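Local structure of sgbp-b (Bacteroides uniformis, 7K44) at residues Phe41-Glu44 with Thr45-Leu49; Val107-Tyr111 with Thr112-Phe116; Pro118-Arg121 with Thr122-Pro126. The protein probably binds xyloglucan at the bacterial cell surface, as a surface glycan-binding protein encoded in a xyloglucan utilization locus. All coordinates share one frame; numbering follows the deposited sequence.

Contact 1 (Phe41-Glu44 with Thr45-Leu49)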
loop_
_atom_site.group_PDB
_atom_site.type_symbol
_atom_site.label_atom_id
_atom_site.label_comp_id
_atom_site.label_asym_id
_atom_site.label_seq_id
_atom_site.Cartn_x
_atom_site.Cartn_y
_atom_site.Cartn_z
ATOM N N PHE A 41 26.753 1.290 2.888
ATOM C CA PHE A 41 26.873 1.303 4.335
ATOM C C PHE A 41 27.568 0.039 4.830
ATOM O O PHE A 41 27.489 -1.017 4.191
ATOM C CB PHE A 41 25.490 1.408 4.991
ATOM C CG PHE A 41 24.824 2.736 4.780
ATOM C CD1 PHE A 41 25.191 3.836 5.537
ATOM C CD2 PHE A 41 23.836 2.889 3.817
ATOM C CE1 PHE A 41 24.593 5.065 5.344
ATOM C CE2 PHE A 41 23.227 4.118 3.616
ATOM C CZ PHE A 41 23.605 5.207 4.376
ATOM N N PRO A 42 28.292 0.118 5.957
ATOM C CA PRO A 42 28.547 1.362 6.692
ATOM C C PRO A 42 29.596 2.185 5.967
ATOM O O PRO A 42 30.378 1.634 5.197
ATOM C CB PRO A 42 29.095 0.866 8.025
ATOM C CG PRO A 42 29.778 -0.410 7.679
ATOM C CD PRO A 42 28.921 -1.043 6.611
ATOM N N VAL A 43 29.579 3.495 6.188
ATOM C CA VAL A 43 30.546 4.382 5.556
ATOM C C VAL A 43 31.829 4.316 6.375
ATOM O O VAL A 43 31.867 4.766 7.524
ATOM C CB VAL A 43 30.013 5.813 5.460
ATOM C CG1 VAL A 43 31.016 6.692 4.747
ATOM C CG2 VAL A 43 28.660 5.825 4.737
ATOM N N GLU A 44 32.868 3.736 5.793
ATOM C CA GLU A 44 34.183 3.629 6.402
ATOM C C GLU A 44 35.142 4.577 5.697
ATOM O O GLU A 44 34.825 5.176 4.666
ATOM C CB GLU A 44 34.718 2.195 6.286
ATOM C CG GLU A 44 33.774 1.100 6.783
ATOM C CD GLU A 44 33.744 0.981 8.299
ATOM O OE1 GLU A 44 32.873 0.254 8.826
ATOM O OE2 GLU A 44 34.590 1.618 8.966
ATOM N N THR A 45 36.333 4.723 6.271
ATOM C CA THR A 45 37.371 5.479 5.592
ATOM C C THR A 45 37.563 4.947 4.179
ATOM O O THR A 45 37.749 3.745 3.966
ATOM C CB THR A 45 38.679 5.374 6.380
ATOM O OG1 THR A 45 38.448 5.802 7.729
ATOM C CG2 THR A 45 39.759 6.261 5.756
ATOM N N GLY A 46 37.500 5.855 3.208
ATOM C CA GLY A 46 37.682 5.494 1.820
ATOM C C GLY A 46 36.419 5.103 1.085
ATOM O O GLY A 46 36.465 4.967 -0.141
ATOM N N THR A 47 35.303 4.910 1.779
ATOM C CA THR A 47 34.063 4.550 1.096
ATOM C C THR A 47 33.656 5.658 0.130
ATOM O O THR A 47 33.571 6.821 0.530
ATOM C CB THR A 47 32.941 4.332 2.108
ATOM O OG1 THR A 47 33.263 3.204 2.927
ATOM C CG2 THR A 47 31.626 4.065 1.380
ATOM N N PRO A 48 33.358 5.342 -1.128
ATOM C CA PRO A 48 32.928 6.391 -2.056
ATOM C C PRO A 48 31.533 6.888 -1.724
ATOM O O PRO A 48 30.638 6.110 -1.382
ATOM C CB PRO A 48 32.940 5.684 -3.421
ATOM C CG PRO A 48 33.752 4.456 -3.223
ATOM C CD PRO A 48 33.566 4.051 -1.802
ATOM N N LEU A 49 31.355 8.205 -1.826
ATOM C CA LEU A 49 30.046 8.830 -1.719
ATOM C C LEU A 49 29.828 9.709 -2.940
ATOM O O LEU A 49 30.786 10.220 -3.532
ATOM C CB LEU A 49 29.920 9.718 -0.457
ATOM C CG LEU A 49 29.979 9.055 0.918
ATOM C CD1 LEU A 49 31.399 9.059 1.450
ATOM C CD2 LEU A 49 29.064 9.775 1.903
HETATM O O HOH W 1 31.382 0.577 2.272
HETATM O O HOH W 2 36.850 2.858 8.689
#
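Thr47 OG1 receives the backbone N-H of Glu44 over 2.9 Å, with an angle of 151° at the hydrogen, and it also lies 3.3 Å from a water. That water donates to Pro42 O, so the one hydroxyl is tied directly to Glu44 and through solvent to Pro42. The torsion explains the reach: with chi1 at -65°, OG1 stands beside its own backbone N and faces back across the turn, while the methyl CG2 is swung anti to that nitrogen. The main chain returns the grip, because Thr47 N donates to Glu44 O at 2.9 Å and 165°. The donor there lies well above the carbonyl plane. Gly46 holds the third position of the turn with a positive phi, as a type II turn has there.

Inward from these polar groups the contact becomes apolar. Val43 CG1 meets Thr47 CB at 4.0 Å and Leu49 CD1 at 4.1 Å, and its side chain crosses each of the other two at about a right angle. Val43 also rests on Leu100 and Ala96. On the outer side the Glu44 chain bends at chi2, and a second water donates to Glu44 OE2 at 2.6 Å while accepting from Thr45 N. Backbone hydrogen bonds between Ala96 and both Gly46 and Thr47 tie the segment to the neighbouring loop. The Glu44-Thr47 bond closes the turn, and the backbone angles of Thr45 and Gly46 make it a type II beta turn, leading here from the loop after strand 33-39 into strand 48-54 of an antiparallel sheet.

Contact 2 (Val107-Tyr111 with Thr112-Phe116)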
loop_
_atom_site.group_PDB
_atom_site.type_symbol
_atom_site.label_atom_id
_atom_site.label_comp_id
_atom_site.label_asym_id
_atom_site.label_seq_id
_atom_site.Cartn_x
_atom_site.Cartn_y
_atom_site.Cartn_z
ATOM N N VAL A 107 27.913 19.063 4.103
ATOM C CA VAL A 107 27.721 20.428 3.629
ATOM C C VAL A 107 28.511 20.664 2.348
ATOM O O VAL A 107 29.683 20.280 2.247
ATOM C CB VAL A 107 28.155 21.451 4.701
ATOM C CG1 VAL A 107 27.749 22.843 4.273
ATOM C CG2 VAL A 107 27.560 21.089 6.057
ATOM N N VAL A 108 27.876 21.332 1.386
ATOM C CA VAL A 108 28.548 21.888 0.216
ATOM C C VAL A 108 28.441 23.403 0.324
ATOM O O VAL A 108 27.346 23.967 0.205
ATOM C CB VAL A 108 27.931 21.394 -1.095
ATOM C CG1 VAL A 108 28.634 22.043 -2.287
ATOM C CG2 VAL A 108 27.991 19.881 -1.182
ATOM N N GLU A 109 29.573 24.061 0.544
ATOM C CA GLU A 109 29.639 25.511 0.685
ATOM C C GLU A 109 30.115 26.087 -0.646
ATOM O O GLU A 109 31.254 25.846 -1.061
ATOM C CB GLU A 109 30.599 25.858 1.820
ATOM C CG GLU A 109 30.700 27.332 2.160
ATOM C CD GLU A 109 31.766 27.609 3.208
ATOM O OE1 GLU A 109 31.666 27.060 4.325
ATOM O OE2 GLU A 109 32.710 28.373 2.912
ATOM N N CYS A 110 29.242 26.838 -1.316
ATOM C CA CYS A 110 29.541 27.479 -2.590
ATOM C C CYS A 110 29.591 28.994 -2.400
ATOM O O CYS A 110 29.296 29.520 -1.324
ATOM C CB CYS A 110 28.482 27.122 -3.634
ATOM S SG CYS A 110 28.362 25.366 -4.047
ATOM N N TYR A 111 29.951 29.695 -3.479
ATOM C CA TYR A 111 30.035 31.153 -3.435
ATOM C C TYR A 111 28.675 31.774 -3.131
ATOM O O TYR A 111 28.553 32.631 -2.248
ATOM C CB TYR A 111 30.572 31.672 -4.768
ATOM C CG TYR A 111 30.899 33.148 -4.775
ATOM C CD1 TYR A 111 32.099 33.614 -4.251
ATOM C CD2 TYR A 111 30.012 34.075 -5.312
ATOM C CE1 TYR A 111 32.407 34.958 -4.255
ATOM C CE2 TYR A 111 30.313 35.426 -5.320
ATOM C CZ TYR A 111 31.512 35.860 -4.790
ATOM O OH TYR A 111 31.822 37.202 -4.793
ATOM N N THR A 112 27.642 31.351 -3.860
ATOM C CA THR A 112 26.300 31.889 -3.657
ATOM C C THR A 112 25.806 31.605 -2.243
ATOM O O THR A 112 25.521 32.527 -1.470
ATOM C CB THR A 112 25.346 31.288 -4.698
ATOM O OG1 THR A 112 25.764 31.676 -6.014
ATOM C CG2 THR A 112 23.917 31.752 -4.463
ATOM N N ALA A 113 25.714 30.330 -1.884
ATOM C CA ALA A 113 25.176 29.914 -0.597
ATOM C C ALA A 113 25.700 28.515 -0.290
ATOM O O ALA A 113 26.576 27.994 -0.988
ATOM C CB ALA A 113 23.645 29.965 -0.614
ATOM N N SER A 114 25.159 27.905 0.757
ATOM C CA SER A 114 25.520 26.552 1.147
ATOM C C SER A 114 24.299 25.651 1.045
ATOM O O SER A 114 23.153 26.109 1.126
ATOM C CB SER A 114 26.061 26.509 2.585
ATOM O OG SER A 114 27.375 27.032 2.655
ATOM N N ALA A 115 24.556 24.363 0.840
ATOM C CA ALA A 115 23.539 23.331 0.935
ATOM C C ALA A 115 24.022 22.278 1.920
ATOM O O ALA A 115 25.227 22.055 2.064
ATOM C CB ALA A 115 23.252 22.678 -0.428
ATOM N N PHE A 116 23.080 21.637 2.606
ATOM C CA PHE A 116 23.453 20.579 3.531
ATOM C C PHE A 116 22.370 19.514 3.577
ATOM O O PHE A 116 21.230 19.734 3.159
ATOM C CB PHE A 116 23.768 21.111 4.935
ATOM C CG PHE A 116 22.572 21.646 5.677
ATOM C CD1 PHE A 116 22.053 22.894 5.379
ATOM C CD2 PHE A 116 21.988 20.911 6.693
ATOM C CE1 PHE A 116 20.964 23.393 6.074
ATOM C CE2 PHE A 116 20.898 21.404 7.391
ATOM C CZ PHE A 116 20.387 22.645 7.079
HETATM O O HOH W 3 29.027 26.429 5.256
#
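Ser114 and Glu109 face each other as a non-hydrogen-bonded pair in the beta hairpin of strands 103-110 and 114-120, where the axes of 107-110 and 114-116 run at 172°, almost exactly antiparallel. From Ser114 outward, CB lies 3.7 Å from Val108 O, and OG then comes within 3.4 Å of both CA and CG of Glu109. With chi1 at -74°, OG is anti to its own carbonyl carbon and is turned towards the glutamate chain. A water continues the path, lying 3.1 Å from Ser114 OG and donating to Glu109 OE1 at 2.9 Å, so the hydroxyl and the carboxylate are linked through solvent.

Val107 shares this face with Ser114, Glu109 and Phe116. Its CG2 meets Phe116 CB, and the two side chains cross obliquely, while Ile71 touches Val107, Ser114 and Phe116 alike. Val108 and Ala115 point to the other face and form the hydrogen-bonded pair, with N-H to O bonds in both directions.

Towards the turn, Cys110 N still donates to Ala113 O, less straight at 147°, which closes the connection through Tyr111 and Thr112. Ala113 N, by contrast, is buried by the hairpin and finds no partner in the model. Strand 59-65 flanks the other edge of 103-110, through backbone hydrogen bonds of Val107 with Tyr63 and of Glu109 with Gln60 and Arg61. Between the paired strands, Val107 CA approaches Ala115 O at 3.4 Å in a CA-H...O contact.

Contact 3 (Pro118-Arg121 with Thr122-Pro126)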
loop_
_atom_site.group_PDB
_atom_site.type_symbol
_atom_site.label_atom_id
_atom_site.label_comp_id
_atom_site.label_asym_id
_atom_site.label_seq_id
_atom_site.Cartn_x
_atom_site.Cartn_y
_atom_site.Cartn_z
ATOM N N PRO A 118 21.259 15.738 6.034
ATOM C CA PRO A 118 21.608 14.865 7.159
ATOM C C PRO A 118 22.578 13.782 6.718
ATOM O O PRO A 118 22.556 13.327 5.573
ATOM C CB PRO A 118 20.259 14.256 7.570
ATOM C CG PRO A 118 19.241 15.185 7.036
ATOM C CD PRO A 118 19.808 15.730 5.764
ATOM N N PHE A 119 23.458 13.382 7.637
ATOM C CA PHE A 119 24.396 12.300 7.388
ATOM C C PHE A 119 24.500 11.410 8.615
ATOM O O PHE A 119 24.545 11.905 9.747
ATOM C CB PHE A 119 25.818 12.817 7.040
ATOM C CG PHE A 119 26.817 11.706 6.869
ATOM C CD1 PHE A 119 26.838 10.956 5.703
ATOM C CD2 PHE A 119 27.671 11.353 7.899
ATOM C CE1 PHE A 119 27.718 9.909 5.557
ATOM C CE2 PHE A 119 28.556 10.302 7.758
ATOM C CZ PHE A 119 28.583 9.582 6.585
ATOM N N ARG A 120 24.546 10.098 8.384
ATOM C CA ARG A 120 24.978 9.147 9.399
ATOM C C ARG A 120 25.749 8.019 8.726
ATOM O O ARG A 120 25.512 7.693 7.560
ATOM C CB ARG A 120 23.824 8.624 10.264
ATOM C CG ARG A 120 22.611 8.197 9.490
ATOM C CD ARG A 120 21.561 7.561 10.406
ATOM N NE ARG A 120 22.039 6.323 11.010
ATOM C CZ ARG A 120 21.930 6.037 12.305
ATOM N NH1 ARG A 120 21.361 6.901 13.132
ATOM N NH2 ARG A 120 22.386 4.880 12.765
ATOM N N ARG A 121 26.690 7.438 9.473
ATOM C CA ARG A 121 27.606 6.451 8.915
ATOM C C ARG A 121 26.996 5.073 8.754
ATOM O O ARG A 121 27.514 4.275 7.971
ATOM C CB ARG A 121 28.835 6.283 9.807
ATOM C CG ARG A 121 29.913 7.316 9.649
ATOM C CD ARG A 121 31.206 6.823 10.288
ATOM N NE ARG A 121 30.967 5.862 11.362
ATOM C CZ ARG A 121 31.159 4.549 11.257
ATOM N NH1 ARG A 121 31.591 4.025 10.115
ATOM N NH2 ARG A 121 30.908 3.754 12.288
ATOM N N THR A 122 25.941 4.756 9.494
ATOM C CA THR A 122 25.369 3.421 9.475
ATOM C C THR A 122 23.918 3.489 9.029
ATOM O O THR A 122 23.239 4.503 9.222
ATOM C CB THR A 122 25.447 2.777 10.862
ATOM O OG1 THR A 122 24.863 3.662 11.822
ATOM C CG2 THR A 122 26.902 2.520 11.238
ATOM N N ALA A 123 23.461 2.398 8.421
ATOM C CA ALA A 123 22.091 2.315 7.934
ATOM C C ALA A 123 21.115 2.151 9.094
ATOM O O ALA A 123 21.400 1.464 10.077
ATOM C CB ALA A 123 21.955 1.126 6.991
ATOM N N LEU A 124 19.973 2.821 8.989
ATOM C CA LEU A 124 18.844 2.549 9.868
ATOM C C LEU A 124 18.075 1.341 9.340
ATOM O O LEU A 124 18.120 1.044 8.141
ATOM C CB LEU A 124 17.913 3.754 9.892
ATOM C CG LEU A 124 18.490 5.022 10.532
ATOM C CD1 LEU A 124 17.620 6.228 10.224
ATOM C CD2 LEU A 124 18.647 4.841 12.021
ATOM N N PRO A 125 17.369 0.619 10.213
ATOM C CA PRO A 125 16.538 -0.481 9.738
ATOM C C PRO A 125 15.390 0.057 8.896
ATOM O O PRO A 125 14.965 1.210 9.072
ATOM C CB PRO A 125 16.015 -1.118 11.038
ATOM C CG PRO A 125 16.022 -0.007 12.019
ATOM C CD PRO A 125 17.240 0.815 11.670
ATOM N N PRO A 126 14.864 -0.746 7.978
ATOM C CA PRO A 126 13.705 -0.306 7.201
ATOM C C PRO A 126 12.451 -0.350 8.059
ATOM O O PRO A 126 12.384 -1.028 9.086
ATOM C CB PRO A 126 13.629 -1.341 6.074
ATOM C CG PRO A 126 14.142 -2.617 6.722
ATOM C CD PRO A 126 15.211 -2.153 7.719
#
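The chain leaves strand 114-120 extended at Arg120, turns at Arg121 (psi -22°) and becomes extended again from Thr122, so that the Arg120 side chain reaches across to Thr122 and Leu124. Its guanidinium grips Thr122 side-on with two nitrogens. NE donates to Thr122 O at 2.8 Å, nearly straight and with the oxygen in the guanidinium plane; NH2 donates to Thr122 OG1 at 2.9 Å, a more bent bond whose acceptor is tilted from that plane. A bend at chi3 (-64°) turns the group towards these acceptors, and two bonds to different atoms of one residue should limit its rotation. Over one face, Leu124 CD2 sits above the centre, 3.5 Å from Arg120 CZ, with the two side chains crossing at about a right angle. Arg121 goes elsewhere: its NE forms a salt bridge with Asp102, and its NH1 bonds to Val43 O. The bonded pair sits just past the end of strand 114-120, an outer strand of its sheet, where the chain passes towards strand 127-131, the first strand of the region matching an IPT/TIG domain, and Leu124 touches Asn148 in the loop after strand 141-147.

Contacts 1 and 3 lie about 12 Å apart between centres and touch, the Phe41 ring packing on the backbone oxygens of Arg120 and Arg121. Contact 2 shares strand 114-120 with contact 3 but sits at its opposite end, with centres about 23 Å apart. Contacts 1 and 2 are partly buried, whereas contact 3 lies at the surface. Contact 1 sets Val43 and Leu49 behind its turn; contact 2 has Val107 and Phe116 beside the polar Glu109-Ser114 pair. Their chemistry follows their place: a threonine hydroxyl and a carbonyl close the turn of contact 1, main-chain pairing dominates the hairpin of contact 2, and contact 3 relies on an arginine side chain where the chain leaves its sheet.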